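Local coordinates for protein dTDP-4-dehydrorhamnose 3,5-epimerase (Elizabethkingia anophelis NUHP1, PDB 6C46) that probably catalyses the epimerisation at C3' and C5' of dTDP-4-dehydro-6-deoxy-alpha-D-glucose that yields dTDP-4-dehydro-beta-L-rhamnose, a step of dTDP-L-rhamnose biosynthesis, at residues A[14-19]-A[91-96]; A[18-23]-A[118-123]; A[52-57]-A[143-148]; A[80-85]-A[136-141]. One frame throughout, in Å; residues are numbered along the deposited sequence. Where two conformers were deposited one is given.

Contact 1. Residues A[14-19]-A[91-96]; sequences TPLKDC and DVAVDL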
loop_
_atom_site.group_PDB
_atom_site.type_symbol
_atom_site.label_atom_id
_atom_site.label_comp_id
_atom_site.label_asym_id
_atom_site.label_seq_id
_atom_site.Cartn_x
_atom_site.Cartn_y
_atom_site.Cartn_z
ATOM N N THR A 14 -15.422 -15.356 4.806
ATOM C CA THR A 14 -16.044 -15.646 3.513
ATOM C C THR A 14 -16.311 -17.144 3.420
ATOM O O THR A 14 -15.889 -17.907 4.303
ATOM C CB THR A 14 -15.141 -15.215 2.344
ATOM O OG1 THR A 14 -14.050 -16.129 2.231
ATOM C CG2 THR A 14 -14.602 -13.813 2.578
ATOM N N PRO A 15 -16.997 -17.615 2.376
ATOM C CA PRO A 15 -17.202 -19.064 2.238
ATOM C C PRO A 15 -15.934 -19.859 1.956
ATOM O O PRO A 15 -16.018 -21.090 1.923
ATOM C CB PRO A 15 -18.185 -19.175 1.062
ATOM C CG PRO A 15 -18.872 -17.831 0.986
ATOM C CD PRO A 15 -17.816 -16.849 1.412
ATOM N N LEU A 16 -14.779 -19.230 1.709
ATOM C CA LEU A 16 -13.565 -19.981 1.406
ATOM C C LEU A 16 -12.652 -19.991 2.631
ATOM O O LEU A 16 -12.434 -18.948 3.250
ATOM C CB LEU A 16 -12.835 -19.400 0.185
ATOM C CG LEU A 16 -13.697 -19.237 -1.084
ATOM C CD1 LEU A 16 -12.837 -18.766 -2.257
ATOM C CD2 LEU A 16 -14.427 -20.518 -1.456
ATOM N N LYS A 17 -12.139 -21.166 2.989
ATOM C CA LYS A 17 -11.328 -21.261 4.202
ATOM C C LYS A 17 -10.095 -20.381 4.098
ATOM O O LYS A 17 -9.373 -20.446 3.103
ATOM C CB LYS A 17 -10.880 -22.702 4.439
ATOM C CG LYS A 17 -10.183 -22.910 5.798
ATOM C CD LYS A 17 -9.750 -24.382 5.984
ATOM C CE LYS A 17 -8.635 -24.760 5.027
ATOM N NZ LYS A 17 -8.125 -26.128 5.300
ATOM N N ASP A 18 -9.826 -19.612 5.157
ATOM C CA ASP A 18 -8.664 -18.743 5.332
ATOM C C ASP A 18 -8.721 -17.509 4.458
ATOM O O ASP A 18 -7.759 -16.736 4.440
ATOM C CB ASP A 18 -7.330 -19.440 5.043
ATOM C CG ASP A 18 -7.120 -20.695 5.894
ATOM O OD1 ASP A 18 -7.275 -20.602 7.125
ATOM O OD2 ASP A 18 -6.801 -21.765 5.332
ATOM N N CYS A 19 -9.800 -17.298 3.731
ATOM C CA CYS A 19 -9.928 -16.149 2.848
ATOM C C CYS A 19 -10.829 -15.121 3.539
ATOM O O CYS A 19 -11.972 -15.433 3.890
ATOM C CB CYS A 19 -10.479 -16.643 1.502
ATOM S SG CYS A 19 -10.896 -15.427 0.268
ATOM N N ASP A 91 -13.562 -8.797 -7.868
ATOM C CA ASP A 91 -12.384 -9.603 -7.600
ATOM C C ASP A 91 -12.829 -11.007 -7.211
ATOM O O ASP A 91 -13.749 -11.150 -6.408
ATOM C CB ASP A 91 -11.585 -8.994 -6.464
ATOM C CG ASP A 91 -10.223 -9.609 -6.339
ATOM O OD1 ASP A 91 -9.249 -9.037 -6.890
ATOM O OD2 ASP A 91 -10.141 -10.687 -5.721
ATOM N N VAL A 92 -12.165 -12.040 -7.753
ATOM C CA VAL A 92 -12.587 -13.431 -7.546
ATOM C C VAL A 92 -11.407 -14.268 -7.069
ATOM O O VAL A 92 -10.297 -14.141 -7.593
ATOM C CB VAL A 92 -13.166 -14.040 -8.847
ATOM C CG1 VAL A 92 -13.461 -15.516 -8.650
ATOM C CG2 VAL A 92 -14.445 -13.303 -9.270
ATOM N N ALA A 93 -11.645 -15.114 -6.073
ATOM C CA ALA A 93 -10.666 -16.076 -5.583
ATOM C C ALA A 93 -11.233 -17.484 -5.711
ATOM O O ALA A 93 -12.445 -17.684 -5.571
ATOM C CB ALA A 93 -10.292 -15.797 -4.125
ATOM N N VAL A 94 -10.350 -18.456 -5.985
ATOM C CA VAL A 94 -10.710 -19.870 -6.120
ATOM C C VAL A 94 -9.760 -20.695 -5.266
ATOM O O VAL A 94 -8.537 -20.602 -5.426
ATOM C CB VAL A 94 -10.633 -20.363 -7.576
ATOM C CG1 VAL A 94 -11.092 -21.848 -7.649
ATOM C CG2 VAL A 94 -11.448 -19.457 -8.481
ATOM N N ASP A 95 -10.308 -21.495 -4.374
ATOM C CA ASP A 95 -9.491 -22.342 -3.511
ATOM C C ASP A 95 -9.050 -23.552 -4.327
ATOM O O ASP A 95 -9.889 -24.313 -4.824
ATOM C CB ASP A 95 -10.306 -22.727 -2.264
ATOM C CG ASP A 95 -9.506 -23.498 -1.228
ATOM O OD1 ASP A 95 -8.370 -23.945 -1.524
ATOM O OD2 ASP A 95 -10.020 -23.631 -0.089
ATOM N N LEU A 96 -7.737 -23.725 -4.485
ATOM C CA LEU A 96 -7.205 -24.859 -5.231
ATOM C C LEU A 96 -6.399 -25.812 -4.363
ATOM O O LEU A 96 -5.618 -26.612 -4.892
ATOM C CB LEU A 96 -6.359 -24.373 -6.406
ATOM C CG LEU A 96 -7.117 -23.529 -7.441
ATOM C CD1 LEU A 96 -6.120 -22.952 -8.463
ATOM C CD2 LEU A 96 -8.205 -24.354 -8.126
#

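Contact 2. Residues A[18-23]-A[118-123]; sequences DCYIIE and QFYVPR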
loop_
_atom_site.group_PDB
_atom_site.type_symbol
_atom_site.label_atom_id
_atom_site.label_comp_id
_atom_site.label_asym_id
_atom_site.label_seq_id
_atom_site.Cartn_x
_atom_site.Cartn_y
_atom_site.Cartn_z
ATOM N N ASP A 18 -9.826 -19.612 5.157
ATOM C CA ASP A 18 -8.664 -18.743 5.332
ATOM C C ASP A 18 -8.721 -17.509 4.458
ATOM O O ASP A 18 -7.759 -16.736 4.440
ATOM C CB ASP A 18 -7.330 -19.440 5.043
ATOM C CG ASP A 18 -7.120 -20.695 5.894
ATOM O OD1 ASP A 18 -7.275 -20.602 7.125
ATOM O OD2 ASP A 18 -6.801 -21.765 5.332
ATOM N N CYS A 19 -9.800 -17.298 3.731
ATOM C CA CYS A 19 -9.928 -16.149 2.848
ATOM C C CYS A 19 -10.829 -15.121 3.539
ATOM O O CYS A 19 -11.972 -15.433 3.890
ATOM C CB CYS A 19 -10.479 -16.643 1.502
ATOM S SG CYS A 19 -10.896 -15.427 0.268
ATOM N N TYR A 20 -10.312 -13.904 3.763
ATOM C CA TYR A 20 -10.997 -12.927 4.603
ATOM C C TYR A 20 -11.111 -11.577 3.920
ATOM O O TYR A 20 -10.276 -11.199 3.090
ATOM C CB TYR A 20 -10.279 -12.691 5.966
ATOM C CG TYR A 20 -10.177 -13.959 6.759
ATOM C CD1 TYR A 20 -11.294 -14.478 7.419
ATOM C CD2 TYR A 20 -8.977 -14.641 6.847
ATOM C CE1 TYR A 20 -11.218 -15.668 8.123
ATOM C CE2 TYR A 20 -8.885 -15.823 7.559
ATOM C CZ TYR A 20 -9.995 -16.327 8.191
ATOM O OH TYR A 20 -9.887 -17.501 8.878
ATOM N N ILE A 21 -12.140 -10.841 4.326
ATOM C CA ILE A 21 -12.303 -9.430 3.995
ATOM C C ILE A 21 -11.805 -8.611 5.181
ATOM O O ILE A 21 -12.233 -8.841 6.319
ATOM C CB ILE A 21 -13.778 -9.110 3.689
ATOM C CG1 ILE A 21 -14.259 -9.921 2.481
ATOM C CG2 ILE A 21 -13.979 -7.577 3.469
ATOM C CD1 ILE A 21 -15.785 -10.015 2.416
ATOM N N ILE A 22 -10.939 -7.633 4.926
ATOM C CA ILE A 22 -10.542 -6.686 5.973
ATOM C C ILE A 22 -11.440 -5.470 5.846
ATOM O O ILE A 22 -11.381 -4.741 4.848
ATOM C CB ILE A 22 -9.079 -6.263 5.860
ATOM C CG1 ILE A 22 -8.183 -7.491 5.747
ATOM C CG2 ILE A 22 -8.718 -5.366 7.094
ATOM C CD1 ILE A 22 -6.680 -7.196 5.872
ATOM N N GLU A 23 -12.274 -5.254 6.853
ATOM C CA GLU A 23 -13.137 -4.082 6.920
ATOM C C GLU A 23 -12.464 -3.022 7.771
ATOM O O GLU A 23 -12.134 -3.303 8.934
ATOM C CB GLU A 23 -14.495 -4.437 7.515
ATOM C CG GLU A 23 -15.399 -3.232 7.807
ATOM C CD GLU A 23 -16.744 -3.654 8.404
ATOM O OE1 GLU A 23 -17.214 -4.757 8.074
ATOM O OE2 GLU A 23 -17.316 -2.900 9.211
ATOM N N GLN A 118 -10.380 -4.587 1.723
ATOM C CA GLN A 118 -9.286 -5.413 1.241
ATOM C C GLN A 118 -9.708 -6.873 1.299
ATOM O O GLN A 118 -10.489 -7.275 2.163
ATOM C CB GLN A 118 -8.037 -5.242 2.084
ATOM C CG GLN A 118 -7.510 -3.812 2.130
ATOM C CD GLN A 118 -6.535 -3.699 3.265
ATOM O OE1 GLN A 118 -5.355 -3.953 3.087
ATOM N NE2 GLN A 118 -7.043 -3.391 4.467
ATOM N N PHE A 119 -9.115 -7.671 0.422
ATOM C CA PHE A 119 -9.482 -9.073 0.251
ATOM C C PHE A 119 -8.193 -9.866 0.399
ATOM O O PHE A 119 -7.216 -9.598 -0.316
ATOM C CB PHE A 119 -10.123 -9.258 -1.132
ATOM C CG PHE A 119 -10.723 -10.626 -1.396
ATOM C CD1 PHE A 119 -10.724 -11.140 -2.690
ATOM C CD2 PHE A 119 -11.342 -11.348 -0.402
ATOM C CE1 PHE A 119 -11.320 -12.382 -2.975
ATOM C CE2 PHE A 119 -11.925 -12.579 -0.672
ATOM C CZ PHE A 119 -11.908 -13.102 -1.966
ATOM N N TYR A 120 -8.153 -10.777 1.369
ATOM C CA TYR A 120 -6.965 -11.598 1.616
ATOM C C TYR A 120 -7.172 -12.964 0.973
ATOM O O TYR A 120 -8.077 -13.698 1.365
ATOM C CB TYR A 120 -6.672 -11.778 3.112
ATOM C CG TYR A 120 -5.557 -12.796 3.351
ATOM C CD1 TYR A 120 -4.226 -12.460 3.110
ATOM C CD2 TYR A 120 -5.838 -14.105 3.777
ATOM C CE1 TYR A 120 -3.205 -13.387 3.298
ATOM C CE2 TYR A 120 -4.808 -15.056 3.963
ATOM C CZ TYR A 120 -3.500 -14.676 3.726
ATOM O OH TYR A 120 -2.461 -15.566 3.892
ATOM N N VAL A 121 -6.321 -13.298 0.006
ATOM C CA VAL A 121 -6.368 -14.513 -0.801
ATOM C C VAL A 121 -5.170 -15.374 -0.393
ATOM O O VAL A 121 -4.015 -15.011 -0.695
ATOM C CB VAL A 121 -6.301 -14.185 -2.302
ATOM C CG1 VAL A 121 -6.441 -15.445 -3.114
ATOM C CG2 VAL A 121 -7.373 -13.156 -2.707
ATOM N N PRO A 122 -5.376 -16.498 0.278
ATOM C CA PRO A 122 -4.239 -17.300 0.773
ATOM C C PRO A 122 -3.406 -17.897 -0.355
ATOM O O PRO A 122 -3.842 -18.003 -1.499
ATOM C CB PRO A 122 -4.917 -18.428 1.573
ATOM C CG PRO A 122 -6.347 -17.919 1.851
ATOM C CD PRO A 122 -6.692 -17.033 0.691
ATOM N N ARG A 123 -2.193 -18.344 0.001
ATOM C CA ARG A 123 -1.447 -19.242 -0.863
ATOM C C ARG A 123 -2.287 -20.476 -1.177
ATOM O O ARG A 123 -3.014 -20.971 -0.314
ATOM C CB ARG A 123 -0.156 -19.693 -0.188
ATOM C CG ARG A 123 0.858 -18.548 0.043
ATOM C CD ARG A 123 2.200 -19.089 0.527
ATOM N NE ARG A 123 3.134 -17.981 0.766
ATOM C CZ ARG A 123 4.425 -18.154 1.008
ATOM N NH1 ARG A 123 4.923 -19.393 1.031
ATOM N NH2 ARG A 123 5.219 -17.094 1.217
HETATM O O HOH W 1 -9.727 -2.601 4.561
#

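Contact 3. Residues A[52-57]-A[143-148]; sequences HFVQDN and DNFYNK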
loop_
_atom_site.group_PDB
_atom_site.type_symbol
_atom_site.label_atom_id
_atom_site.label_comp_id
_atom_site.label_asym_id
_atom_site.label_seq_id
_atom_site.Cartn_x
_atom_site.Cartn_y
_atom_site.Cartn_z
ATOM N N HIS A 52 3.452 -11.354 6.725
ATOM C CA HIS A 52 4.599 -10.600 6.211
ATOM C C HIS A 52 4.491 -10.462 4.698
ATOM O O HIS A 52 4.760 -11.417 3.955
ATOM C CB HIS A 52 5.884 -11.326 6.584
ATOM C CG HIS A 52 7.132 -10.640 6.113
ATOM N ND1 HIS A 52 8.384 -11.191 6.277
ATOM C CD2 HIS A 52 7.324 -9.434 5.525
ATOM C CE1 HIS A 52 9.296 -10.370 5.780
ATOM N NE2 HIS A 52 8.680 -9.293 5.317
ATOM N N PHE A 53 4.116 -9.266 4.222
ATOM C CA PHE A 53 4.111 -8.993 2.787
ATOM C C PHE A 53 5.435 -8.376 2.347
ATOM O O PHE A 53 6.006 -7.550 3.065
ATOM C CB PHE A 53 2.926 -8.093 2.435
ATOM C CG PHE A 53 1.606 -8.808 2.644
ATOM C CD1 PHE A 53 1.082 -9.627 1.659
ATOM C CD2 PHE A 53 0.972 -8.750 3.874
ATOM C CE1 PHE A 53 -0.107 -10.342 1.873
ATOM C CE2 PHE A 53 -0.222 -9.457 4.108
ATOM C CZ PHE A 53 -0.761 -10.249 3.095
ATOM N N VAL A 54 5.923 -8.802 1.176
ATOM C CA VAL A 54 7.271 -8.483 0.713
ATOM C C VAL A 54 7.284 -7.719 -0.603
ATOM O O VAL A 54 8.364 -7.285 -1.048
ATOM C CB VAL A 54 8.130 -9.761 0.553
ATOM C CG1 VAL A 54 8.286 -10.494 1.883
ATOM C CG2 VAL A 54 7.527 -10.672 -0.512
ATOM N N GLN A 55 6.147 -7.580 -1.269
ATOM C CA GLN A 55 6.108 -6.957 -2.574
ATOM C C GLN A 55 4.756 -6.277 -2.716
ATOM O O GLN A 55 3.738 -6.819 -2.276
ATOM C CB GLN A 55 6.280 -7.992 -3.680
ATOM C CG GLN A 55 6.116 -7.407 -5.041
ATOM C CD GLN A 55 5.939 -8.458 -6.099
ATOM O OE1 GLN A 55 4.918 -9.146 -6.135
ATOM N NE2 GLN A 55 6.924 -8.586 -6.975
ATOM N N ASP A 56 4.748 -5.091 -3.306
ATOM C CA ASP A 56 3.521 -4.351 -3.594
ATOM C C ASP A 56 3.492 -4.030 -5.076
ATOM O O ASP A 56 4.484 -3.527 -5.613
ATOM C CB ASP A 56 3.448 -3.040 -2.797
ATOM C CG ASP A 56 3.588 -3.253 -1.301
ATOM O OD1 ASP A 56 3.524 -4.417 -0.853
ATOM O OD2 ASP A 56 3.772 -2.257 -0.571
ATOM N N ASN A 57 2.348 -4.284 -5.725
ATOM C CA ASN A 57 2.197 -4.089 -7.161
ATOM C C ASN A 57 0.973 -3.227 -7.420
ATOM O O ASN A 57 -0.020 -3.303 -6.691
ATOM C CB ASN A 57 2.028 -5.432 -7.888
ATOM C CG ASN A 57 3.095 -6.437 -7.497
ATOM O OD1 ASN A 57 4.205 -6.368 -7.989
ATOM N ND2 ASN A 57 2.750 -7.382 -6.609
ATOM N N ASP A 143 2.812 -12.025 -0.402
ATOM C CA ASP A 143 3.661 -12.535 0.666
ATOM C C ASP A 143 4.776 -13.440 0.139
ATOM O O ASP A 143 5.418 -14.146 0.919
ATOM C CB ASP A 143 2.794 -13.209 1.753
ATOM C CG ASP A 143 2.520 -14.697 1.501
ATOM O OD1 ASP A 143 2.639 -15.210 0.369
ATOM O OD2 ASP A 143 2.142 -15.370 2.487
ATOM N N ASN A 144 5.066 -13.379 -1.165
ATOM C CA ASN A 144 6.171 -14.133 -1.737
ATOM C C ASN A 144 6.569 -13.437 -3.024
ATOM O O ASN A 144 5.798 -12.654 -3.588
ATOM C CB ASN A 144 5.763 -15.598 -1.988
ATOM C CG ASN A 144 6.922 -16.569 -1.932
ATOM O OD1 ASN A 144 8.103 -16.190 -1.980
ATOM N ND2 ASN A 144 6.587 -17.858 -1.861
ATOM N N PHE A 145 7.752 -13.760 -3.505
ATOM C CA PHE A 145 8.321 -13.026 -4.628
ATOM C C PHE A 145 7.897 -13.633 -5.965
ATOM O O PHE A 145 7.533 -14.813 -6.068
ATOM C CB PHE A 145 9.849 -12.996 -4.496
ATOM C CG PHE A 145 10.322 -12.278 -3.253
ATOM C CD1 PHE A 145 10.238 -10.892 -3.170
ATOM C CD2 PHE A 145 10.824 -12.986 -2.170
ATOM C CE1 PHE A 145 10.651 -10.209 -2.018
ATOM C CE2 PHE A 145 11.238 -12.328 -1.010
ATOM C CZ PHE A 145 11.156 -10.927 -0.943
ATOM N N TYR A 146 7.928 -12.785 -6.990
ATOM C CA TYR A 146 7.645 -13.177 -8.367
ATOM C C TYR A 146 8.555 -14.306 -8.846
ATOM O O TYR A 146 9.773 -14.279 -8.639
ATOM C CB TYR A 146 7.826 -11.957 -9.284
ATOM C CG TYR A 146 7.696 -12.267 -10.752
ATOM C CD1 TYR A 146 6.444 -12.438 -11.329
ATOM C CD2 TYR A 146 8.817 -12.359 -11.565
ATOM C CE1 TYR A 146 6.312 -12.707 -12.699
ATOM C CE2 TYR A 146 8.701 -12.624 -12.929
ATOM C CZ TYR A 146 7.440 -12.797 -13.486
ATOM O OH TYR A 146 7.311 -13.064 -14.830
ATOM N N ASN A 147 7.969 -15.289 -9.539
ATOM C CA ASN A 147 8.768 -16.341 -10.172
ATOM C C ASN A 147 8.027 -16.826 -11.415
ATOM O O ASN A 147 7.026 -17.545 -11.305
ATOM C CB ASN A 147 9.038 -17.492 -9.195
ATOM C CG ASN A 147 9.878 -18.589 -9.813
ATOM O OD1 ASN A 147 9.375 -19.457 -10.537
ATOM N ND2 ASN A 147 11.173 -18.537 -9.565
ATOM N N LYS A 148 8.540 -16.465 -12.593
ATOM C CA LYS A 148 7.810 -16.728 -13.836
ATOM C C LYS A 148 7.636 -18.218 -14.086
ATOM O O LYS A 148 6.573 -18.662 -14.544
ATOM C CB LYS A 148 8.516 -16.077 -15.030
ATOM C CG LYS A 148 7.767 -16.333 -16.339
ATOM C CD LYS A 148 8.208 -15.444 -17.494
ATOM C CE LYS A 148 7.058 -15.250 -18.499
ATOM N NZ LYS A 148 6.238 -16.489 -18.722
HETATM O O HOH W 2 6.258 -13.529 3.467
#

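Contact 4. Residues A[80-85]-A[136-141]; sequences KLVSCL and AVFSYK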
loop_
_atom_site.group_PDB
_atom_site.type_symbol
_atom_site.label_atom_id
_atom_site.label_comp_id
_atom_site.label_asym_id
_atom_site.label_seq_id
_atom_site.Cartn_x
_atom_site.Cartn_y
_atom_site.Cartn_z
ATOM N N LYS A 80 -2.103 -13.012 -1.363
ATOM C CA LYS A 80 -2.345 -11.691 -1.931
ATOM C C LYS A 80 -3.328 -10.924 -1.060
ATOM O O LYS A 80 -4.360 -11.468 -0.664
ATOM C CB LYS A 80 -2.879 -11.796 -3.365
ATOM C CG LYS A 80 -1.859 -12.441 -4.324
ATOM C CD LYS A 80 -2.492 -12.935 -5.632
ATOM C CE LYS A 80 -1.464 -13.681 -6.504
ATOM N NZ LYS A 80 -2.119 -14.460 -7.646
ATOM N N LEU A 81 -3.000 -9.667 -0.757
ATOM C CA LEU A 81 -3.904 -8.750 -0.066
ATOM C C LEU A 81 -4.229 -7.658 -1.063
ATOM O O LEU A 81 -3.352 -6.866 -1.421
ATOM C CB LEU A 81 -3.254 -8.168 1.187
ATOM C CG LEU A 81 -4.149 -7.275 2.040
ATOM C CD1 LEU A 81 -5.354 -8.038 2.582
ATOM C CD2 LEU A 81 -3.287 -6.719 3.173
ATOM N N VAL A 82 -5.466 -7.628 -1.538
ATOM C CA VAL A 82 -5.775 -6.818 -2.702
ATOM C C VAL A 82 -6.819 -5.772 -2.350
ATOM O O VAL A 82 -7.658 -5.964 -1.462
ATOM C CB VAL A 82 -6.238 -7.707 -3.885
ATOM C CG1 VAL A 82 -5.198 -8.771 -4.198
ATOM C CG2 VAL A 82 -7.525 -8.416 -3.555
ATOM N N SER A 83 -6.748 -4.639 -3.045
ATOM C CA SER A 83 -7.736 -3.586 -2.857
ATOM C C SER A 83 -7.746 -2.718 -4.099
ATOM O O SER A 83 -6.904 -2.849 -4.985
ATOM C CB SER A 83 -7.452 -2.749 -1.601
ATOM O OG SER A 83 -6.157 -2.143 -1.667
ATOM N N CYS A 84 -8.724 -1.826 -4.153
ATOM C CA CYS A 84 -8.899 -0.949 -5.297
ATOM C C CYS A 84 -8.705 0.480 -4.818
ATOM O O CYS A 84 -9.414 0.928 -3.912
ATOM C CB CYS A 84 -10.280 -1.161 -5.919
ATOM S SG CYS A 84 -10.622 -0.051 -7.249
ATOM N N LEU A 85 -7.698 1.164 -5.367
ATOM C CA LEU A 85 -7.373 2.524 -4.961
ATOM C C LEU A 85 -8.141 3.588 -5.730
ATOM O O LEU A 85 -8.185 4.744 -5.288
ATOM C CB LEU A 85 -5.872 2.795 -5.152
ATOM C CG LEU A 85 -4.962 1.763 -4.480
ATOM C CD1 LEU A 85 -3.486 2.158 -4.663
ATOM C CD2 LEU A 85 -5.313 1.627 -3.016
ATOM N N ALA A 136 -9.716 1.695 -13.414
ATOM C CA ALA A 136 -9.523 1.379 -12.007
ATOM C C ALA A 136 -8.044 1.175 -11.726
ATOM O O ALA A 136 -7.308 0.651 -12.566
ATOM C CB ALA A 136 -10.286 0.125 -11.582
ATOM N N VAL A 137 -7.619 1.579 -10.529
ATOM C CA VAL A 137 -6.271 1.301 -10.047
ATOM C C VAL A 137 -6.383 0.196 -9.003
ATOM O O VAL A 137 -7.182 0.287 -8.056
ATOM C CB VAL A 137 -5.571 2.562 -9.501
ATOM C CG1 VAL A 137 -4.206 2.216 -8.910
ATOM C CG2 VAL A 137 -5.335 3.549 -10.645
ATOM N N PHE A 138 -5.638 -0.881 -9.228
ATOM C CA PHE A 138 -5.724 -2.108 -8.447
ATOM C C PHE A 138 -4.409 -2.281 -7.707
ATOM O O PHE A 138 -3.344 -2.133 -8.304
ATOM C CB PHE A 138 -5.977 -3.311 -9.374
ATOM C CG PHE A 138 -6.183 -4.631 -8.650
ATOM C CD1 PHE A 138 -7.400 -4.913 -8.022
ATOM C CD2 PHE A 138 -5.198 -5.623 -8.676
ATOM C CE1 PHE A 138 -7.613 -6.149 -7.395
ATOM C CE2 PHE A 138 -5.413 -6.875 -8.041
ATOM C CZ PHE A 138 -6.634 -7.115 -7.396
ATOM N N SER A 139 -4.477 -2.593 -6.422
ATOM C CA SER A 139 -3.284 -2.766 -5.598
ATOM C C SER A 139 -3.242 -4.201 -5.096
ATOM O O SER A 139 -4.243 -4.711 -4.579
ATOM C CB SER A 139 -3.303 -1.785 -4.420
ATOM O OG SER A 139 -2.534 -2.265 -3.331
ATOM N N TYR A 140 -2.105 -4.869 -5.255
ATOM C CA TYR A 140 -1.990 -6.181 -4.629
ATOM C C TYR A 140 -0.624 -6.333 -3.985
ATOM O O TYR A 140 0.403 -6.065 -4.612
ATOM C CB TYR A 140 -2.288 -7.331 -5.603
ATOM C CG TYR A 140 -1.512 -7.451 -6.889
ATOM C CD1 TYR A 140 -0.599 -8.492 -7.061
ATOM C CD2 TYR A 140 -1.736 -6.588 -7.958
ATOM C CE1 TYR A 140 0.100 -8.648 -8.234
ATOM C CE2 TYR A 140 -1.044 -6.733 -9.137
ATOM C CZ TYR A 140 -0.124 -7.767 -9.271
ATOM O OH TYR A 140 0.571 -7.922 -10.444
ATOM N N LYS A 141 -0.641 -6.697 -2.710
ATOM C CA LYS A 141 0.547 -7.022 -1.933
ATOM C C LYS A 141 0.677 -8.534 -1.903
ATOM O O LYS A 141 -0.318 -9.243 -1.708
ATOM C CB LYS A 141 0.435 -6.489 -0.503
ATOM C CG LYS A 141 -0.061 -5.033 -0.384
ATOM C CD LYS A 141 0.108 -4.470 1.041
ATOM C CE LYS A 141 1.583 -4.307 1.448
ATOM N NZ LYS A 141 1.820 -3.714 2.807
HETATM O O HOH W 3 -3.734 -4.269 -1.097
#

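Contact 1. Residues A[14-19]-A[91-96]
Asp-95 OD2 holds three partners: a salt bridge from Arg-97 and hydrogen bonds from Ser-100 and Thr-102, while Lys-17 N of the facing loop stays 4.5 Å from it. Thr-102 OG1 also takes the hydrogen bond of Lys-17 N, and Arg-97 reaches Lys-17 O. No hydrogen bond joins 14-19 to 91-96; a methyl and a sulfur do the touching. In Leu-16, chi1 of -53° sets CG opposite the carbonyl carbon, and the CD1 methyl extends on to rest 3.5 Å from the carbonyl oxygen Ala-93 O. Ala-93 CB makes the apolar contacts, with Leu-16 CD1 at 4.3 Å and Cys-19 SG at 4.4 Å. The loop is shaped by a type II turn from Leu-16 to Cys-19 and by Thr-14 OG1, which accepts from Leu-16 N in an ST turn and donates to Cys-19 O at 2.7 Å. It links strands 10-13 and 20-23 of one cupin sheet and lies against 88-95 of the other; Phe-125 of adjoining strand 125-131 packs on Leu-16 and Asp-95.

Contact 2. Residues A[18-23]-A[118-123]
Cys-19 lays its CB 3.9 Å from Pro-122 CD, and its SG goes on to the Phe-119 ring. With chi1 at 174° the sulfur points away from its own backbone N and comes 3.2 Å from Phe-119 CE2, 4.1 Å from the ring centroid, an oblique sulfur-aromatic contact. One residue back, Asp-18 O lies at the edge of the Tyr-120 ring, in its plane, 3.3 Å from CD2; this buried carbonyl has no hydrogen-bond partner in the model, while the Asp-18 carboxylate is paired with Arg-97. From Tyr-20 onward the backbones form antiparallel strands. Tyr-20 and Tyr-120 make one hydrogen-bonded pair, its bond from Tyr-120 N to Tyr-20 O nearly straight at 174°, and Ile-22 and Gln-118 make another. Here a water lies 2.7 Å from Ile-22 O and accepts from Gln-118 NE2; this amide nitrogen also bonds Lys-37 O, and Ile-22 CG2 lies 3.7 Å from Gln-118 NE2. In the sheet, strand 20-23 lies between 10-13 and 118-121, with 80-86 next across; Ile-21 and Phe-119 face strand 106-112 of the opposing sheet, and Tyr-120 meets Phe-43 of helix 40-47 edge-to-face.

Contact 3. Residues A[52-57]-A[143-148]
Asp-143 sets its CB 3.5 Å from His-52 O, and its backbone N lies 3.6 Å from Phe-53 CD1. A water donates to His-52 O at 2.6 Å and also to Asp-143 O, bridging the two backbones. The carboxylate leads away from the contact: with chi1 at 88° it meets Arg-123 and Ala-79 N through OD1 and Asn-50 through OD2. Val-54 CG2 packs 3.7 Å from Asn-144 N, while Asn-144 OD1 takes a hydrogen bond from Phe-145 N. Here Val-54 and Gln-55 both face Cys-142 in a classic beta bulge at the start of strand 55-62, the outermost strand of its sheet within this chain, paired antiparallel with a strand of the second subunit. Phe-145 then brings its ring up: Val-54 CG2 stands over one face, 3.7 Å from the centroid and 19° off the normal, a CH-pi contact. Tyr-146, predicted to stack on the thymine of the substrate, comes nearest with its CB, 4.2 Å from Gln-55 NE2, and its ring leads off. That glutamine is fixed at both ends of its amide, NE2 by Glu-36 of the second subunit and OE1 by Asn-57 ND2 at 2.8 Å.

Contact 4. Residues A[80-85]-A[136-141]
Two neighbouring antiparallel strands of the larger cupin sheet meet here, 80-84 and 136-141, and the second carries Tyr-140, the predicted proton donor. Leu-81 with Lys-141 and Ser-83 with Ser-139 are hydrogen-bonded pairs, two bonds each; Leu-85 N adds one to Val-137 O where 80-85 turns a corner. On the face that looks into the cupin interior, Val-82 touches both Phe-138 and Tyr-140: CB lies 3.6 Å from Phe-138 CZ, and CG1 lies 3.5 Å from Tyr-140 CB. The tyrosine has chi1 at 56°, which carries its ring away from strand 80-84, and Phe-138 stacks on Phe-129 of the other sheet. On the face with the serines, Leu-85 CG packs on Ser-139 CB at 3.9 Å, Ser-83 OG is hydrogen-bonded to Lys-37 NZ, and Lys-141 NZ forms a salt bridge with Asp-56 of the second subunit. Over the serine face a water donates to Leu-81 O at 2.6 Å and lies 3.3 Å from Ser-83 OG and 3.2 Å from Ser-139 OG.

Contacts 2 and 4 are buried strand pairings within one sheet: 118-121 and 80-86 are neighbours in it, joined through Phe-119 O to Val-82 N and Val-121 N to Lys-80 O. Contact 1 is also buried but sets a loop against the opposite sheet without a hydrogen bond between the segments; it shares Asp-18 and Cys-19 with contact 2, and its Ala-93 meets Phe-119. Contact 3 lies farther out and is only partly buried, with no direct hydrogen bond between its segments, but a CH-pi contact and a bridging water. Arg-123 of contact 2 forms a salt bridge with its Asp-143, and Asn-57 N bonds Tyr-140 O of contact 4. Contacts 3 and 4 alone reach the second subunit.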